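Local coordinates for protein Beta/alpha-amylase (Paenibacillus polymyxa, PDB 3VOC) that hydrolyses alpha-1,4-glucosidic linkages of starch, its family 14 beta-amylase part, to which this chain belongs, releasing maltose units from non-reducing chain ends, at residues D5-V10 and G34-T39; S79-G84 and Y155-P160; N357-L362 and T385-N390. All coordinates share one frame; numbering follows the deposited sequence.

Overall arrangement
Read from the N terminus, this beta-amylase domain illustrates how a (beta/alpha)8 barrel is assembled from successive parallel strands. Interaction 1 closes the first beta-alpha-beta unit, joining strands 7-11 and 37-43 around helix 20-32. Interaction 2 follows it in series and spans a longer excursion, linking the chain just beyond strand 73-79 to the chain leaving strand 153-156. Interaction 3 comes last, closing the unit of strands 356-359 and 383-386 around helix 367-378. None nests in or crosses another. The barrel then shuts on itself: strand 383-386 neighbours strand 7-11, with Ser9 O 3.0 Å from Leu386 N, so interactions 1 and 3 touch.

Interaction 1: D5-V10 and G34-T39; sequences DFQASV and GVYAIT
Gln7 lays its side chain over one face of the Tyr36 ring, at the partly exposed, water-bridged end of a contact whose other end is buried and bonded through the backbone. The Gln7 methylene CG sits 3.6 Å from the centre of the Tyr36 ring, only 14° off its normal, a CH-pi contact. The bend at chi2 (-65°) then brings the Gln7 amide over the CB and CD1 side of the ring, OE1 3.6 Å from Tyr36 CB and the two planes stacked 30° apart. This side is the looser one: a water bridges the two segments there, donating to Gln7 OE1 and Gly34 O and accepting from Ala8 N. Gln7 NE2 turns elsewhere, to Lys415 O.

Backbone bonding begins just before the second strand, where Tyr36 N binds Ala8 O at 2.8 Å, and continues between strands 7-11 and 37-43 of the barrel. Val10 grips the partner strand with both backbone polar atoms, its N reaching Ala37 O at 3.0 Å and its O accepting from Thr39 N at 2.9 Å. Side chains divide between the sheet's two surfaces. Ser9 OG lies 3.4 Å from Ala37 CB, on one, while on the other Val10 CG2 packs 3.9 Å from Val35 CG1, with Leu30 of helix 20-32 touching both valines.

This is the first beta-alpha-beta crossover of the barrel, its two strands parallel, helix 20-32 ending in a Schellman motif at Gly34. The chemistry implies a two-part join: backbone bonds and aliphatic packing fix the buried strands, whereas amide, ring and bridging water complete the outer end.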
loop_
_atom_site.group_PDB
_atom_site.type_symbol
_atom_site.label_atom_id
_atom_site.label_comp_id
_atom_site.label_asym_id
_atom_site.label_seq_id
_atom_site.Cartn_x
_atom_site.Cartn_y
_atom_site.Cartn_z
ATOM N N ASP A 5 2.259 -11.238 20.625
ATOM C CA ASP A 5 2.251 -12.146 19.485
ATOM C C ASP A 5 3.247 -11.732 18.383
ATOM O O ASP A 5 3.160 -12.196 17.244
ATOM C CB ASP A 5 0.809 -12.276 18.928
ATOM C CG ASP A 5 0.243 -10.943 18.405
ATOM O OD1 ASP A 5 0.882 -9.884 18.556
ATOM O OD2 ASP A 5 -0.854 -10.959 17.828
ATOM N N PHE A 6 4.186 -10.850 18.718
ATOM C CA PHE A 6 5.130 -10.338 17.715
ATOM C C PHE A 6 5.883 -11.454 17.009
ATOM O O PHE A 6 6.377 -12.381 17.662
ATOM C CB PHE A 6 6.146 -9.406 18.363
ATOM C CG PHE A 6 7.140 -8.853 17.399
ATOM C CD1 PHE A 6 6.803 -7.767 16.582
ATOM C CD2 PHE A 6 8.402 -9.425 17.275
ATOM C CE1 PHE A 6 7.726 -7.249 15.676
ATOM C CE2 PHE A 6 9.334 -8.914 16.357
ATOM C CZ PHE A 6 8.990 -7.819 15.562
ATOM N N GLN A 7 5.976 -11.372 15.684
ATOM C CA GLN A 7 6.889 -12.240 14.938
ATOM C C GLN A 7 7.618 -11.453 13.855
ATOM O O GLN A 7 7.097 -10.449 13.362
ATOM C CB GLN A 7 6.123 -13.390 14.272
ATOM C CG GLN A 7 5.439 -14.362 15.219
ATOM C CD GLN A 7 6.403 -15.152 16.083
ATOM O OE1 GLN A 7 7.565 -15.314 15.746
ATOM N NE2 GLN A 7 5.908 -15.654 17.214
ATOM N N ALA A 8 8.804 -11.928 13.478
ATOM C CA ALA A 8 9.592 -11.303 12.413
ATOM C C ALA A 8 9.446 -12.094 11.129
ATOM O O ALA A 8 9.678 -13.304 11.109
ATOM C CB ALA A 8 11.060 -11.207 12.810
ATOM N N SER A 9 9.069 -11.404 10.058
ATOM C CA SER A 9 8.955 -12.002 8.743
ATOM C C SER A 9 9.918 -11.344 7.772
ATOM O O SER A 9 10.533 -10.329 8.087
ATOM C CB SER A 9 7.528 -11.841 8.241
ATOM O OG SER A 9 6.666 -12.561 9.110
ATOM N N VAL A 10 10.052 -11.935 6.588
ATOM C CA VAL A 10 10.963 -11.422 5.571
ATOM C C VAL A 10 10.242 -11.501 4.225
ATOM O O VAL A 10 9.587 -12.518 3.921
ATOM C CB VAL A 10 12.265 -12.249 5.528
ATOM C CG1 VAL A 10 13.165 -11.821 4.339
ATOM C CG2 VAL A 10 13.049 -12.140 6.888
ATOM N N GLY A 34 15.341 -18.077 13.119
ATOM C CA GLY A 34 14.131 -17.777 13.883
ATOM C C GLY A 34 13.126 -16.920 13.132
ATOM O O GLY A 34 12.152 -16.466 13.716
ATOM N N VAL A 35 13.337 -16.713 11.837
ATOM C CA VAL A 35 12.316 -16.030 11.014
ATOM C C VAL A 35 11.020 -16.838 11.055
ATOM O O VAL A 35 11.062 -18.069 10.992
ATOM C CB VAL A 35 12.817 -15.812 9.560
ATOM C CG1 VAL A 35 11.688 -15.326 8.649
ATOM C CG2 VAL A 35 13.978 -14.814 9.551
ATOM N N TYR A 36 9.894 -16.141 11.203
ATOM C CA TYR A 36 8.576 -16.743 11.346
ATOM C C TYR A 36 7.902 -17.051 10.018
ATOM O O TYR A 36 7.411 -18.177 9.802
ATOM C CB TYR A 36 7.668 -15.819 12.164
ATOM C CG TYR A 36 6.249 -16.321 12.373
ATOM C CD1 TYR A 36 5.980 -17.435 13.187
ATOM C CD2 TYR A 36 5.174 -15.659 11.781
ATOM C CE1 TYR A 36 4.651 -17.883 13.386
ATOM C CE2 TYR A 36 3.866 -16.078 11.980
ATOM C CZ TYR A 36 3.608 -17.178 12.779
ATOM O OH TYR A 36 2.302 -17.549 12.935
ATOM N N ALA A 37 7.841 -16.034 9.151
ATOM C CA ALA A 37 7.120 -16.152 7.886
ATOM C C ALA A 37 7.828 -15.480 6.729
ATOM O O ALA A 37 8.714 -14.636 6.925
ATOM C CB ALA A 37 5.716 -15.602 8.021
ATOM N N ILE A 38 7.449 -15.886 5.521
ATOM C CA ILE A 38 7.847 -15.204 4.300
ATOM C C ILE A 38 6.631 -14.459 3.757
ATOM O O ILE A 38 5.553 -15.057 3.612
ATOM C CB ILE A 38 8.359 -16.191 3.220
ATOM C CG1 ILE A 38 9.555 -17.027 3.741
ATOM C CG2 ILE A 38 8.672 -15.452 1.890
ATOM C CD1 ILE A 38 10.815 -16.200 4.106
ATOM N N THR A 39 6.786 -13.154 3.503
ATOM C CA THR A 39 5.723 -12.378 2.825
ATOM C C THR A 39 5.991 -12.319 1.306
ATOM O O THR A 39 7.143 -12.242 0.860
ATOM C CB THR A 39 5.517 -10.952 3.393
ATOM O OG1 THR A 39 6.578 -10.105 2.939
ATOM C CG2 THR A 39 5.493 -10.958 4.947
HETATM O O HOH W 1 10.019 -14.329 14.505
#

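Interaction 2: S79-G84 and Y155-P160; sequences STHKCG and YLSGGP
His81 and Ser157 meet where two loops leave the C-terminal ends of strands 73-79 and 153-156 of the (beta/alpha)8 barrel, the end that carries the active site. His81 is a substrate-binding residue by similarity. His81 ND1 and Ser157 OG are hydrogen-bonded at 2.7 Å, and either may be the donor. The hydroxyl reaches the imidazole because Ser157 places OG anti to its backbone N (chi1 170°), while His81 folds CG between its own N and carbonyl carbon (chi1 58°). The serine oxygen approaches the ring obliquely. Gly159 O comes 3.5 Å from His81 CB, and beyond the two segments the Trp43 ring meets the imidazole with planes about 70° apart. The histidine is therefore held at its ND1 nitrogen and flanked by a tryptophan, an arrangement that would restrict its rotation beside the substrate site. Ser157 would then be a second-shell residue.

Thr80, at the centre of an inverse gamma turn, extends the contact on the side toward helix 127-144, where it packs on Tyr133 and Leu136. Its hydroxyl comes within 3.6 Å of Ser157 CB, measured from Thr80 OG1, yet the polar links between the two residues are made through water. One water joins Thr80 OG1 to Ser157 N. Nearby, Ser79 OG is hydrogen-bonded to Ile77 O and to Asp41 OD1, the aspartate being another substrate-binding residue by similarity. A second water between the segments is hydrogen-bonded to Ser157 OG (2.8 Å) and to Thr80 OG1, and donates to Thr80 O at 2.7 Å.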
loop_
_atom_site.group_PDB
_atom_site.type_symbol
_atom_site.label_atom_id
_atom_site.label_comp_id
_atom_site.label_asym_id
_atom_site.label_seq_id
_atom_site.Cartn_x
_atom_site.Cartn_y
_atom_site.Cartn_z
ATOM N N SER A 79 -1.661 -9.178 -4.728
ATOM C CA SER A 79 -1.071 -7.972 -5.314
ATOM C C SER A 79 -1.746 -7.583 -6.628
ATOM O O SER A 79 -1.279 -7.951 -7.710
ATOM C CB SER A 79 0.426 -8.178 -5.512
ATOM O OG SER A 79 1.032 -8.339 -4.251
ATOM N N THR A 80 -2.858 -6.861 -6.490
ATOM C CA THR A 80 -3.655 -6.331 -7.591
ATOM C C THR A 80 -3.047 -4.985 -8.051
ATOM O O THR A 80 -3.740 -3.953 -8.190
ATOM C CB THR A 80 -5.090 -6.112 -7.116
ATOM O OG1 THR A 80 -5.060 -5.421 -5.864
ATOM C CG2 THR A 80 -5.808 -7.464 -6.908
ATOM N N HIS A 81 -1.732 -4.986 -8.244
ATOM C CA HIS A 81 -1.058 -3.813 -8.774
ATOM C C HIS A 81 0.028 -4.251 -9.742
ATOM O O HIS A 81 0.381 -5.429 -9.794
ATOM C CB HIS A 81 -0.511 -2.914 -7.650
ATOM C CG HIS A 81 0.442 -3.599 -6.717
ATOM N ND1 HIS A 81 0.021 -4.350 -5.642
ATOM C CD2 HIS A 81 1.795 -3.604 -6.672
ATOM C CE1 HIS A 81 1.074 -4.808 -4.988
ATOM N NE2 HIS A 81 2.163 -4.370 -5.595
ATOM N N LYS A 82 0.521 -3.297 -10.526
ATOM C CA LYS A 82 1.526 -3.547 -11.542
ATOM C C LYS A 82 2.914 -3.451 -10.929
ATOM O O LYS A 82 3.135 -2.641 -10.025
ATOM C CB LYS A 82 1.358 -2.515 -12.680
ATOM C CG LYS A 82 2.555 -2.372 -13.620
ATOM C CD LYS A 82 2.165 -1.684 -14.940
ATOM C CE LYS A 82 1.804 -0.220 -14.758
ATOM N NZ LYS A 82 1.641 0.458 -16.093
ATOM N N CYS A 83 3.834 -4.292 -11.398
ATOM C CA CYS A 83 5.249 -4.104 -11.092
ATOM C C CYS A 83 5.923 -3.506 -12.320
ATOM O O CYS A 83 5.882 -4.107 -13.404
ATOM C CB CYS A 83 5.926 -5.427 -10.717
ATOM S SG CYS A 83 7.455 -5.224 -9.785
ATOM N N GLY A 84 6.525 -2.329 -12.159
ATOM C CA GLY A 84 7.272 -1.687 -13.252
ATOM C C GLY A 84 6.542 -1.513 -14.580
ATOM O O GLY A 84 5.485 -0.890 -14.637
ATOM N N TYR A 155 -2.413 -10.213 3.372
ATOM C CA TYR A 155 -2.398 -8.784 3.031
ATOM C C TYR A 155 -3.194 -8.497 1.765
ATOM O O TYR A 155 -3.235 -9.322 0.838
ATOM C CB TYR A 155 -0.956 -8.231 2.891
ATOM C CG TYR A 155 -0.194 -8.154 4.217
ATOM C CD1 TYR A 155 -0.825 -7.718 5.392
ATOM C CD2 TYR A 155 1.157 -8.513 4.300
ATOM C CE1 TYR A 155 -0.133 -7.665 6.627
ATOM C CE2 TYR A 155 1.859 -8.449 5.517
ATOM C CZ TYR A 155 1.210 -8.021 6.678
ATOM O OH TYR A 155 1.895 -7.965 7.895
ATOM N N LEU A 156 -3.821 -7.318 1.728
ATOM C CA LEU A 156 -4.481 -6.839 0.523
ATOM C C LEU A 156 -3.628 -5.735 -0.065
ATOM O O LEU A 156 -2.871 -5.084 0.672
ATOM C CB LEU A 156 -5.856 -6.271 0.861
ATOM C CG LEU A 156 -6.783 -7.202 1.636
ATOM C CD1 LEU A 156 -8.125 -6.517 1.837
ATOM C CD2 LEU A 156 -6.936 -8.585 0.958
ATOM N N SER A 157 -3.769 -5.513 -1.374
ATOM C CA SER A 157 -3.175 -4.372 -2.052
ATOM C C SER A 157 -4.248 -3.299 -2.294
ATOM O O SER A 157 -5.217 -3.509 -3.050
ATOM C CB SER A 157 -2.544 -4.813 -3.378
ATOM O OG SER A 157 -2.158 -3.690 -4.148
ATOM N N GLY A 158 -4.079 -2.150 -1.646
ATOM C CA GLY A 158 -5.051 -1.054 -1.758
ATOM C C GLY A 158 -4.792 -0.104 -2.917
ATOM O O GLY A 158 -5.542 0.847 -3.113
ATOM N N GLY A 159 -3.730 -0.349 -3.674
ATOM C CA GLY A 159 -3.377 0.509 -4.812
ATOM C C GLY A 159 -1.934 0.326 -5.252
ATOM O O GLY A 159 -1.331 -0.732 -4.993
ATOM N N PRO A 160 -1.376 1.339 -5.942
ATOM C CA PRO A 160 -0.021 1.253 -6.490
ATOM C C PRO A 160 0.978 0.788 -5.445
ATOM O O PRO A 160 0.908 1.189 -4.264
ATOM C CB PRO A 160 0.288 2.693 -6.913
ATOM C CG PRO A 160 -1.107 3.310 -7.184
ATOM C CD PRO A 160 -1.989 2.667 -6.173
HETATM O O HOH W 2 -5.795 -6.785 -3.274
HETATM O O HOH W 3 -4.183 -2.742 -5.814
#

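Interaction 3: N357-L362 and T385-N390; sequences NGENAL and TLLRIN
Asn360 clasps the backbone of Leu387 with both ends of its side-chain amide, and hydrogen bonds of this kind dominate the contact. Asn360 OD1 accepts from Leu387 N at 2.8 Å, in the carbonyl plane on a lone pair. Its ND2 donates to Leu387 O, also at 2.8 Å, the acceptor lying within 2° of the amide plane. Both bonds are nearly straight, and the amide can make them because CG is tucked between the backbone N and the carbonyl carbon (chi1 51°). The second ND2 hydrogen turns to Leu362 O, from above that carbonyl's plane, so three bonds fix the group. Thr385 N binds Gly358 O at 2.8 Å, a backbone bond between strands 356-359 and 383-386.

Packing is lighter. Leu387 crosses the Glu359 side chain obliquely, its CD1 3.8 Å from Glu359 OE1, and Leu386 CD1 approaches Asn360 OD1 at 3.6 Å.

Water and charge act on Glu359, the proton acceptor by similarity. Its extended chain carries OE2 to a water that donates to it at 2.6 Å and also bonds Thr385 OG1; the same oxygen forms a salt bridge with Lys279.

The residue after the clasped Leu387 is Arg388, entered through a cis peptide bond; it and Asn360 are substrate-binding by similarity. Such chemistry implies a firm tie: OD1 and both ND2 hydrogens of Asn360 engage backbone partners, joining the segment that leads to Arg388 to the strand end bearing Glu359, which would limit relative movement of these active-site residues.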
loop_
_atom_site.group_PDB
_atom_site.type_symbol
_atom_site.label_atom_id
_atom_site.label_comp_id
_atom_site.label_asym_id
_atom_site.label_seq_id
_atom_site.Cartn_x
_atom_site.Cartn_y
_atom_site.Cartn_z
ATOM N N ASN A 357 1.588 -3.447 12.065
ATOM C CA ASN A 357 2.706 -4.217 11.508
ATOM C C ASN A 357 3.635 -3.259 10.769
ATOM O O ASN A 357 3.186 -2.238 10.245
ATOM C CB ASN A 357 2.189 -5.302 10.555
ATOM C CG ASN A 357 1.285 -6.316 11.259
ATOM O OD1 ASN A 357 0.070 -6.332 11.050
ATOM N ND2 ASN A 357 1.881 -7.166 12.099
ATOM N N GLY A 358 4.922 -3.585 10.720
ATOM C CA GLY A 358 5.931 -2.650 10.221
ATOM C C GLY A 358 6.814 -3.209 9.123
ATOM O O GLY A 358 6.925 -4.429 8.961
ATOM N N GLU A 359 7.429 -2.307 8.358
ATOM C CA GLU A 359 8.358 -2.684 7.290
ATOM C C GLU A 359 9.402 -1.598 7.221
ATOM O O GLU A 359 9.138 -0.476 7.635
ATOM C CB GLU A 359 7.650 -2.691 5.940
ATOM C CG GLU A 359 6.640 -3.790 5.770
ATOM C CD GLU A 359 5.978 -3.762 4.413
ATOM O OE1 GLU A 359 6.308 -2.897 3.583
ATOM O OE2 GLU A 359 5.121 -4.621 4.179
ATOM N N ASN A 360 10.571 -1.923 6.684
ATOM C CA ASN A 360 11.527 -0.890 6.247
ATOM C C ASN A 360 11.135 -0.428 4.846
ATOM O O ASN A 360 10.612 -1.235 4.047
ATOM C CB ASN A 360 12.966 -1.430 6.226
ATOM C CG ASN A 360 13.088 -2.733 5.449
ATOM O OD1 ASN A 360 12.298 -3.654 5.653
ATOM N ND2 ASN A 360 14.070 -2.814 4.550
ATOM N N ALA A 361 11.365 0.852 4.545
ATOM C CA ALA A 361 11.019 1.384 3.216
ATOM C C ALA A 361 12.040 0.901 2.199
ATOM O O ALA A 361 11.695 0.502 1.083
ATOM C CB ALA A 361 10.987 2.918 3.222
ATOM N N LEU A 362 13.305 0.945 2.603
ATOM C CA LEU A 362 14.411 0.639 1.705
ATOM C C LEU A 362 15.331 -0.378 2.386
ATOM O O LEU A 362 15.289 -0.511 3.600
ATOM C CB LEU A 362 15.180 1.922 1.367
ATOM C CG LEU A 362 14.430 2.961 0.512
ATOM C CD1 LEU A 362 15.284 4.217 0.332
ATOM C CD2 LEU A 362 14.041 2.388 -0.836
ATOM N N THR A 385 8.133 -6.925 8.932
ATOM C CA THR A 385 8.632 -7.604 7.739
ATOM C C THR A 385 9.849 -6.879 7.157
ATOM O O THR A 385 9.776 -5.690 6.817
ATOM C CB THR A 385 7.552 -7.726 6.646
ATOM O OG1 THR A 385 6.415 -8.408 7.171
ATOM C CG2 THR A 385 8.087 -8.545 5.462
ATOM N N LEU A 386 10.958 -7.602 7.011
ATOM C CA LEU A 386 12.156 -7.021 6.410
ATOM C C LEU A 386 12.197 -7.151 4.884
ATOM O O LEU A 386 12.084 -8.259 4.340
ATOM C CB LEU A 386 13.436 -7.616 7.027
ATOM C CG LEU A 386 14.624 -6.766 6.498
ATOM C CD1 LEU A 386 14.884 -5.531 7.345
ATOM C CD2 LEU A 386 15.853 -7.555 6.377
ATOM N N LEU A 387 12.329 -6.021 4.187
ATOM C CA LEU A 387 12.565 -6.036 2.743
ATOM C C LEU A 387 14.067 -5.976 2.488
ATOM O O LEU A 387 14.718 -5.053 2.990
ATOM C CB LEU A 387 11.897 -4.822 2.081
ATOM C CG LEU A 387 10.385 -4.933 1.844
ATOM C CD1 LEU A 387 9.580 -4.756 3.136
ATOM C CD2 LEU A 387 9.927 -3.923 0.777
ATOM N N ARG A 388 14.661 -6.936 1.770
ATOM C CA ARG A 388 14.091 -8.216 1.306
ATOM C C ARG A 388 15.047 -9.345 1.623
ATOM O O ARG A 388 16.139 -9.129 2.176
ATOM C CB ARG A 388 13.984 -8.236 -0.215
ATOM C CG ARG A 388 12.671 -8.000 -0.740
ATOM C CD ARG A 388 12.815 -7.666 -2.215
ATOM N NE ARG A 388 11.837 -6.660 -2.555
ATOM C CZ ARG A 388 10.572 -6.923 -2.871
ATOM N NH1 ARG A 388 10.116 -8.177 -2.887
ATOM N NH2 ARG A 388 9.769 -5.918 -3.158
ATOM N N ILE A 389 14.639 -10.560 1.244
ATOM C CA ILE A 389 15.384 -11.762 1.559
ATOM C C ILE A 389 16.869 -11.691 1.150
ATOM O O ILE A 389 17.728 -12.072 1.937
ATOM C CB ILE A 389 14.665 -13.044 0.996
ATOM C CG1 ILE A 389 15.381 -14.327 1.425
ATOM C CG2 ILE A 389 14.506 -12.989 -0.535
ATOM C CD1 ILE A 389 14.517 -15.600 1.202
ATOM N N ASN A 390 17.174 -11.179 -0.046
ATOM C CA ASN A 390 18.575 -11.150 -0.503
ATOM C C ASN A 390 19.445 -10.151 0.280
ATOM O O ASN A 390 20.673 -10.208 0.221
ATOM C CB ASN A 390 18.663 -10.939 -2.021
ATOM C CG ASN A 390 18.457 -12.231 -2.799
ATOM O OD1 ASN A 390 17.355 -12.806 -2.835
ATOM N ND2 ASN A 390 19.532 -12.712 -3.413
HETATM O O HOH W 4 4.559 -6.630 5.669
#